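Local coordinates for protein trans-2-enoyl-CoA reductase [NADH] (Treponema denticola ATCC 35405, PDB 4GGO) that catalyses the NADH-dependent reduction of the carbon-carbon double bond of trans-2-enoyl-CoA substrates such as crotonyl-CoA, a step of bacterial fatty acid synthesis, at residues Thr201-Lys215 with Ala252-Glu266. Residues are numbered along the deposited sequence; the frame is centred on the assembly and turned at random.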
loop_
_atom_site.group_PDB
_atom_site.type_symbol
_atom_site.label_atom_id
_atom_site.label_comp_id
_atom_site.label_asym_id
_atom_site.label_seq_id
_atom_site.Cartn_x
_atom_site.Cartn_y
_atom_site.Cartn_z
ATOM N N THR A 201 5.695 -18.092 -0.753
ATOM C CA THR A 201 5.380 -16.798 -0.156
ATOM C C THR A 201 6.543 -15.824 -0.315
ATOM O O THR A 201 6.343 -14.653 -0.639
ATOM C CB THR A 201 5.011 -16.941 1.334
ATOM O OG1 THR A 201 3.867 -17.795 1.461
ATOM C CG2 THR A 201 4.689 -15.583 1.944
ATOM N N VAL A 202 7.759 -16.316 -0.096
ATOM C CA VAL A 202 8.961 -15.512 -0.291
ATOM C C VAL A 202 9.119 -15.134 -1.762
ATOM O O VAL A 202 9.520 -14.016 -2.090
ATOM C CB VAL A 202 10.225 -16.255 0.196
ATOM C CG1 VAL A 202 11.479 -15.456 -0.123
ATOM C CG2 VAL A 202 10.134 -16.534 1.688
ATOM N N LYS A 203 8.791 -16.073 -2.645
ATOM C CA LYS A 203 8.844 -15.837 -4.084
ATOM C C LYS A 203 7.928 -14.690 -4.492
ATOM O O LYS A 203 8.259 -13.903 -5.378
ATOM C CB LYS A 203 8.450 -17.104 -4.847
ATOM C CG LYS A 203 9.622 -17.903 -5.388
ATOM C CD LYS A 203 10.343 -17.137 -6.485
ATOM C CE LYS A 203 11.496 -17.941 -7.059
ATOM N NZ LYS A 203 12.231 -17.182 -8.109
ATOM N N VAL A 204 6.778 -14.598 -3.832
ATOM C CA VAL A 204 5.770 -13.606 -4.184
ATOM C C VAL A 204 5.935 -12.294 -3.413
ATOM O O VAL A 204 5.820 -11.211 -3.987
ATOM C CB VAL A 204 4.346 -14.160 -3.962
ATOM C CG1 VAL A 204 3.303 -13.107 -4.286
ATOM C CG2 VAL A 204 4.125 -15.405 -4.806
ATOM N N MET A 205 6.217 -12.394 -2.118
ATOM C CA MET A 205 6.237 -11.216 -1.254
ATOM C C MET A 205 7.639 -10.742 -0.860
ATOM O O MET A 205 7.785 -9.731 -0.173
ATOM C CB MET A 205 5.393 -11.464 -0.002
ATOM C CG MET A 205 3.949 -11.833 -0.298
ATOM S SD MET A 205 2.994 -12.144 1.198
ATOM C CE MET A 205 3.133 -10.560 2.024
ATOM N N GLY A 206 8.664 -11.467 -1.295
ATOM C CA GLY A 206 10.035 -11.084 -1.007
ATOM C C GLY A 206 10.510 -9.939 -1.884
ATOM O O GLY A 206 9.702 -9.180 -2.419
ATOM N N GLY A 207 11.824 -9.821 -2.046
ATOM C CA GLY A 207 12.395 -8.713 -2.792
ATOM C C GLY A 207 13.010 -9.070 -4.135
ATOM O O GLY A 207 13.822 -8.312 -4.665
ATOM N N GLU A 208 12.623 -10.212 -4.694
ATOM C CA GLU A 208 13.176 -10.645 -5.978
ATOM C C GLU A 208 12.822 -9.700 -7.126
ATOM O O GLU A 208 13.703 -9.246 -7.857
ATOM C CB GLU A 208 12.742 -12.074 -6.317
ATOM C CG GLU A 208 13.449 -13.148 -5.503
ATOM C CD GLU A 208 13.269 -14.538 -6.087
ATOM O OE1 GLU A 208 12.438 -14.697 -7.008
ATOM O OE2 GLU A 208 13.964 -15.469 -5.630
ATOM N N ASP A 209 11.535 -9.407 -7.282
ATOM C CA ASP A 209 11.082 -8.549 -8.372
ATOM C C ASP A 209 11.597 -7.124 -8.212
ATOM O O ASP A 209 11.927 -6.458 -9.193
ATOM C CB ASP A 209 9.558 -8.539 -8.460
ATOM C CG ASP A 209 9.051 -7.719 -9.629
ATOM O OD1 ASP A 209 9.475 -7.988 -10.773
ATOM O OD2 ASP A 209 8.236 -6.800 -9.402
ATOM N N TRP A 210 11.652 -6.663 -6.966
ATOM C CA TRP A 210 12.166 -5.339 -6.645
ATOM C C TRP A 210 13.593 -5.194 -7.158
ATOM O O TRP A 210 13.918 -4.239 -7.864
ATOM C CB TRP A 210 12.130 -5.126 -5.131
ATOM C CG TRP A 210 12.637 -3.796 -4.670
ATOM C CD1 TRP A 210 12.717 -2.645 -5.397
ATOM C CD2 TRP A 210 13.139 -3.483 -3.365
ATOM N NE1 TRP A 210 13.237 -1.634 -4.626
ATOM C CE2 TRP A 210 13.506 -2.123 -3.375
ATOM C CE3 TRP A 210 13.316 -4.222 -2.192
ATOM C CZ2 TRP A 210 14.035 -1.485 -2.255
ATOM C CZ3 TRP A 210 13.843 -3.587 -1.080
ATOM C CH2 TRP A 210 14.196 -2.232 -1.121
ATOM N N GLU A 211 14.437 -6.157 -6.801
ATOM C CA GLU A 211 15.832 -6.154 -7.217
ATOM C C GLU A 211 15.943 -6.286 -8.733
ATOM O O GLU A 211 16.837 -5.710 -9.352
ATOM C CB GLU A 211 16.594 -7.286 -6.524
ATOM C CG GLU A 211 18.104 -7.210 -6.679
ATOM C CD GLU A 211 18.826 -8.261 -5.860
ATOM O OE1 GLU A 211 18.236 -9.334 -5.613
ATOM O OE2 GLU A 211 19.981 -8.013 -5.456
ATOM N N ARG A 212 15.023 -7.040 -9.327
ATOM C CA ARG A 212 15.004 -7.217 -10.773
ATOM C C ARG A 212 14.679 -5.898 -11.466
ATOM O O ARG A 212 15.280 -5.561 -12.486
ATOM C CB ARG A 212 13.993 -8.294 -11.173
ATOM C CG ARG A 212 14.160 -8.804 -12.598
ATOM C CD ARG A 212 13.098 -9.838 -12.944
ATOM N NE ARG A 212 13.287 -10.403 -14.277
ATOM C CZ ARG A 212 13.854 -11.581 -14.518
ATOM N NH1 ARG A 212 14.287 -12.330 -13.512
ATOM N NH2 ARG A 212 13.981 -12.016 -15.765
ATOM N N TRP A 213 13.731 -5.154 -10.902
ATOM C CA TRP A 213 13.384 -3.833 -11.417
ATOM C C TRP A 213 14.588 -2.899 -11.376
ATOM O O TRP A 213 14.889 -2.218 -12.354
ATOM C CB TRP A 213 12.232 -3.220 -10.616
ATOM C CG TRP A 213 10.868 -3.559 -11.136
ATOM C CD1 TRP A 213 10.036 -4.539 -10.680
ATOM C CD2 TRP A 213 10.176 -2.913 -12.211
ATOM N NE1 TRP A 213 8.868 -4.546 -11.406
ATOM C CE2 TRP A 213 8.929 -3.556 -12.351
ATOM C CE3 TRP A 213 10.489 -1.855 -13.069
ATOM C CZ2 TRP A 213 7.998 -3.175 -13.315
ATOM C CZ3 TRP A 213 9.562 -1.477 -14.023
ATOM C CH2 TRP A 213 8.332 -2.135 -14.138
ATOM N N ILE A 214 15.277 -2.881 -10.238
ATOM C CA ILE A 214 16.420 -1.995 -10.045
ATOM C C ILE A 214 17.591 -2.347 -10.961
ATOM O O ILE A 214 18.156 -1.472 -11.616
ATOM C CB ILE A 214 16.899 -2.001 -8.579
ATOM C CG1 ILE A 214 15.769 -1.556 -7.647
ATOM C CG2 ILE A 214 18.114 -1.104 -8.409
ATOM C CD1 ILE A 214 15.212 -0.187 -7.971
ATOM N N LYS A 215 17.947 -3.628 -11.007
ATOM C CA LYS A 215 19.076 -4.082 -11.816
ATOM C C LYS A 215 18.878 -3.815 -13.309
ATOM O O LYS A 215 19.827 -3.468 -14.011
ATOM C CB LYS A 215 19.358 -5.569 -11.572
ATOM C CG LYS A 215 19.904 -5.875 -10.184
ATOM C CD LYS A 215 20.083 -7.371 -9.973
ATOM C CE LYS A 215 21.199 -7.929 -10.839
ATOM N NZ LYS A 215 22.527 -7.370 -10.459
ATOM N N ALA A 252 9.158 -13.554 4.250
ATOM C CA ALA A 252 9.133 -12.704 3.066
ATOM C C ALA A 252 9.718 -11.330 3.373
ATOM O O ALA A 252 10.473 -10.774 2.572
ATOM C CB ALA A 252 7.718 -12.573 2.539
ATOM N N LYS A 253 9.368 -10.789 4.536
ATOM C CA LYS A 253 9.892 -9.498 4.970
ATOM C C LYS A 253 11.397 -9.575 5.203
ATOM O O LYS A 253 12.129 -8.640 4.880
ATOM C CB LYS A 253 9.184 -9.026 6.243
ATOM C CG LYS A 253 9.651 -7.667 6.743
ATOM C CD LYS A 253 8.779 -7.159 7.884
ATOM C CE LYS A 253 8.970 -7.982 9.145
ATOM N NZ LYS A 253 10.353 -7.841 9.678
ATOM N N GLU A 254 11.852 -10.690 5.766
ATOM C CA GLU A 254 13.278 -10.917 5.972
ATOM C C GLU A 254 14.029 -10.896 4.647
ATOM O O GLU A 254 15.138 -10.369 4.559
ATOM C CB GLU A 254 13.517 -12.252 6.677
ATOM C CG GLU A 254 13.268 -12.226 8.174
ATOM C CD GLU A 254 13.590 -13.554 8.831
ATOM O OE1 GLU A 254 13.820 -14.538 8.097
ATOM O OE2 GLU A 254 13.616 -13.614 10.078
ATOM N N HIS A 255 13.415 -11.473 3.619
ATOM C CA HIS A 255 13.999 -11.475 2.286
ATOM C C HIS A 255 14.002 -10.059 1.721
ATOM O O HIS A 255 14.942 -9.654 1.037
ATOM C CB HIS A 255 13.226 -12.417 1.362
ATOM C CG HIS A 255 13.898 -12.660 0.047
ATOM N ND1 HIS A 255 13.799 -11.784 -1.013
ATOM C CD2 HIS A 255 14.682 -13.679 -0.379
ATOM C CE1 HIS A 255 14.493 -12.254 -2.036
ATOM N NE2 HIS A 255 15.038 -13.401 -1.677
ATOM N N LEU A 256 12.940 -9.313 2.015
ATOM C CA LEU A 256 12.826 -7.920 1.594
ATOM C C LEU A 256 13.959 -7.088 2.183
ATOM O O LEU A 256 14.553 -6.256 1.499
ATOM C CB LEU A 256 11.489 -7.334 2.054
ATOM C CG LEU A 256 10.508 -6.777 1.023
ATOM C CD1 LEU A 256 9.679 -5.660 1.649
ATOM C CD2 LEU A 256 11.218 -6.293 -0.230
ATOM N N GLU A 257 14.246 -7.321 3.460
ATOM C CA GLU A 257 15.270 -6.564 4.172
ATOM C C GLU A 257 16.672 -6.902 3.676
ATOM O O GLU A 257 17.514 -6.019 3.512
ATOM C CB GLU A 257 15.157 -6.807 5.681
ATOM C CG GLU A 257 13.867 -6.279 6.292
ATOM C CD GLU A 257 13.641 -6.767 7.711
ATOM O OE1 GLU A 257 14.412 -7.633 8.178
ATOM O OE2 GLU A 257 12.688 -6.287 8.360
ATOM N N ALA A 258 16.917 -8.187 3.433
ATOM C CA ALA A 258 18.202 -8.631 2.905
ATOM C C ALA A 258 18.410 -8.109 1.485
ATOM O O ALA A 258 19.540 -7.879 1.056
ATOM C CB ALA A 258 18.285 -10.144 2.930
ATOM N N THR A 259 17.309 -7.923 0.764
ATOM C CA THR A 259 17.361 -7.407 -0.599
ATOM C C THR A 259 17.763 -5.934 -0.627
ATOM O O THR A 259 18.647 -5.542 -1.389
ATOM C CB THR A 259 16.018 -7.599 -1.330
ATOM O OG1 THR A 259 15.752 -8.999 -1.483
ATOM C CG2 THR A 259 16.058 -6.947 -2.703
ATOM N N ALA A 260 17.116 -5.124 0.210
ATOM C CA ALA A 260 17.439 -3.703 0.321
ATOM C C ALA A 260 18.891 -3.540 0.728
ATOM O O ALA A 260 19.557 -2.571 0.366
ATOM C CB ALA A 260 16.535 -3.033 1.341
ATOM N N HIS A 261 19.367 -4.512 1.493
ATOM C CA HIS A 261 20.731 -4.530 1.981
ATOM C C HIS A 261 21.699 -4.828 0.841
ATOM O O HIS A 261 22.713 -4.149 0.680
ATOM C CB HIS A 261 20.852 -5.588 3.075
ATOM C CG HIS A 261 22.149 -5.551 3.817
ATOM N ND1 HIS A 261 22.964 -6.655 3.942
ATOM C CD2 HIS A 261 22.763 -4.550 4.486
ATOM C CE1 HIS A 261 24.030 -6.332 4.651
ATOM N NE2 HIS A 261 23.933 -5.062 4.998
ATOM N N ARG A 262 21.376 -5.847 0.049
ATOM C CA ARG A 262 22.209 -6.233 -1.084
ATOM C C ARG A 262 22.203 -5.157 -2.169
ATOM O O ARG A 262 23.215 -4.928 -2.834
ATOM C CB ARG A 262 21.748 -7.579 -1.651
ATOM C CG ARG A 262 22.562 -8.069 -2.838
ATOM C CD ARG A 262 22.354 -9.557 -3.100
ATOM N NE ARG A 262 21.024 -9.866 -3.617
ATOM C CZ ARG A 262 20.026 -10.349 -2.883
ATOM N NH1 ARG A 262 20.202 -10.581 -1.588
ATOM N NH2 ARG A 262 18.851 -10.603 -3.443
ATOM N N LEU A 263 21.060 -4.498 -2.337
ATOM C CA LEU A 263 20.929 -3.404 -3.295
ATOM C C LEU A 263 21.924 -2.278 -3.013
ATOM O O LEU A 263 22.545 -1.742 -3.930
ATOM C CB LEU A 263 19.501 -2.850 -3.284
ATOM C CG LEU A 263 18.416 -3.666 -3.989
ATOM C CD1 LEU A 263 17.055 -3.008 -3.812
ATOM C CD2 LEU A 263 18.746 -3.833 -5.465
ATOM N N ASN A 264 22.067 -1.929 -1.738
ATOM C CA ASN A 264 22.979 -0.867 -1.322
ATOM C C ASN A 264 24.438 -1.246 -1.532
ATOM O O ASN A 264 25.283 -0.397 -1.813
ATOM C CB ASN A 264 22.746 -0.518 0.149
ATOM C CG ASN A 264 21.435 0.201 0.375
ATOM O OD1 ASN A 264 21.146 1.205 -0.276
ATOM N ND2 ASN A 264 20.625 -0.317 1.292
ATOM N N LYS A 265 24.720 -2.535 -1.394
ATOM C CA LYS A 265 26.079 -3.049 -1.494
ATOM C C LYS A 265 26.615 -3.003 -2.923
ATOM O O LYS A 265 27.768 -2.636 -3.151
ATOM C CB LYS A 265 26.127 -4.482 -0.962
ATOM C CG LYS A 265 27.160 -4.694 0.123
ATOM C CD LYS A 265 26.844 -5.915 0.961
ATOM C CE LYS A 265 26.510 -5.491 2.364
ATOM N NZ LYS A 265 25.392 -4.510 2.303
ATOM N N GLU A 266 25.766 -3.368 -3.879
ATOM C CA GLU A 266 26.171 -3.500 -5.275
ATOM C C GLU A 266 26.006 -2.195 -6.050
ATOM O O GLU A 266 26.581 -2.022 -7.127
ATOM C CB GLU A 266 25.377 -4.631 -5.933
ATOM C CG GLU A 266 25.510 -5.958 -5.192
ATOM C CD GLU A 266 24.611 -7.045 -5.747
ATOM O OE1 GLU A 266 23.759 -6.736 -6.606
ATOM O OE2 GLU A 266 24.756 -8.210 -5.318
HETATM O O HOH W 1 16.240 -10.471 -3.965
#
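Trp210 enters helix 252-266 as a knob among Leu256, Thr259, Ala260 and Leu263, and this is the tightly packed side of the contact. Leu263 CD1 lies 3.7 Å from the centroid of the six-membered ring of Trp210, only 14° off its normal, a CH-pi contact over one face. Around the rim of the same six-membered ring, Trp210 CH2 comes 3.5 Å from Ala260 CB and Trp210 CE3 packs on Leu256 CD2. With CG anti to the backbone N, the indole is carried between helix 252-266 and strand 227-233, where Trp210 NE1 bonds to Thr229 OG1.

Upstream, the break between helices 201-205 and 208-215 is pinned by a nearly straight hydrogen bond (173°) from the backbone N of Gly207, the N-cap residue of helix 208-215, to His255 ND1 at 3.0 Å. The backbone N-H must be the donor, consistent with an ND1 that bears no proton, while Val202 CG1 packs 3.7 Å from His255 CD2. Backbones come close here: the CA atoms of Gly207 and Leu256 are 4.5 Å apart.

Toward solvent the contact turns polar but stays close-fitting at Glu211, a knob among Thr259, Arg262, Leu263 and Glu266. Glu211 OE1 and Arg262 NH2 form a salt bridge at 2.6 Å, plus a weak NE-OE2 bond; the carboxylate and guanidinium are well out of one plane. A water donates to both Glu211 OE1 and Thr259 OG1. Past the salt bridge, toward the C-terminal ends, the exposed side is looser: Lys215 NZ and Glu266 OE1 remain 4.1 Å apart, too far for a salt bridge.

Helix 208-215 runs 21° from helix 252-266 at 9.8 Å; both pack on the parallel Rossmann-type sheet, Trp210 and Leu256 against strand 227-233, Ala260 and Leu263 against strand 270-276.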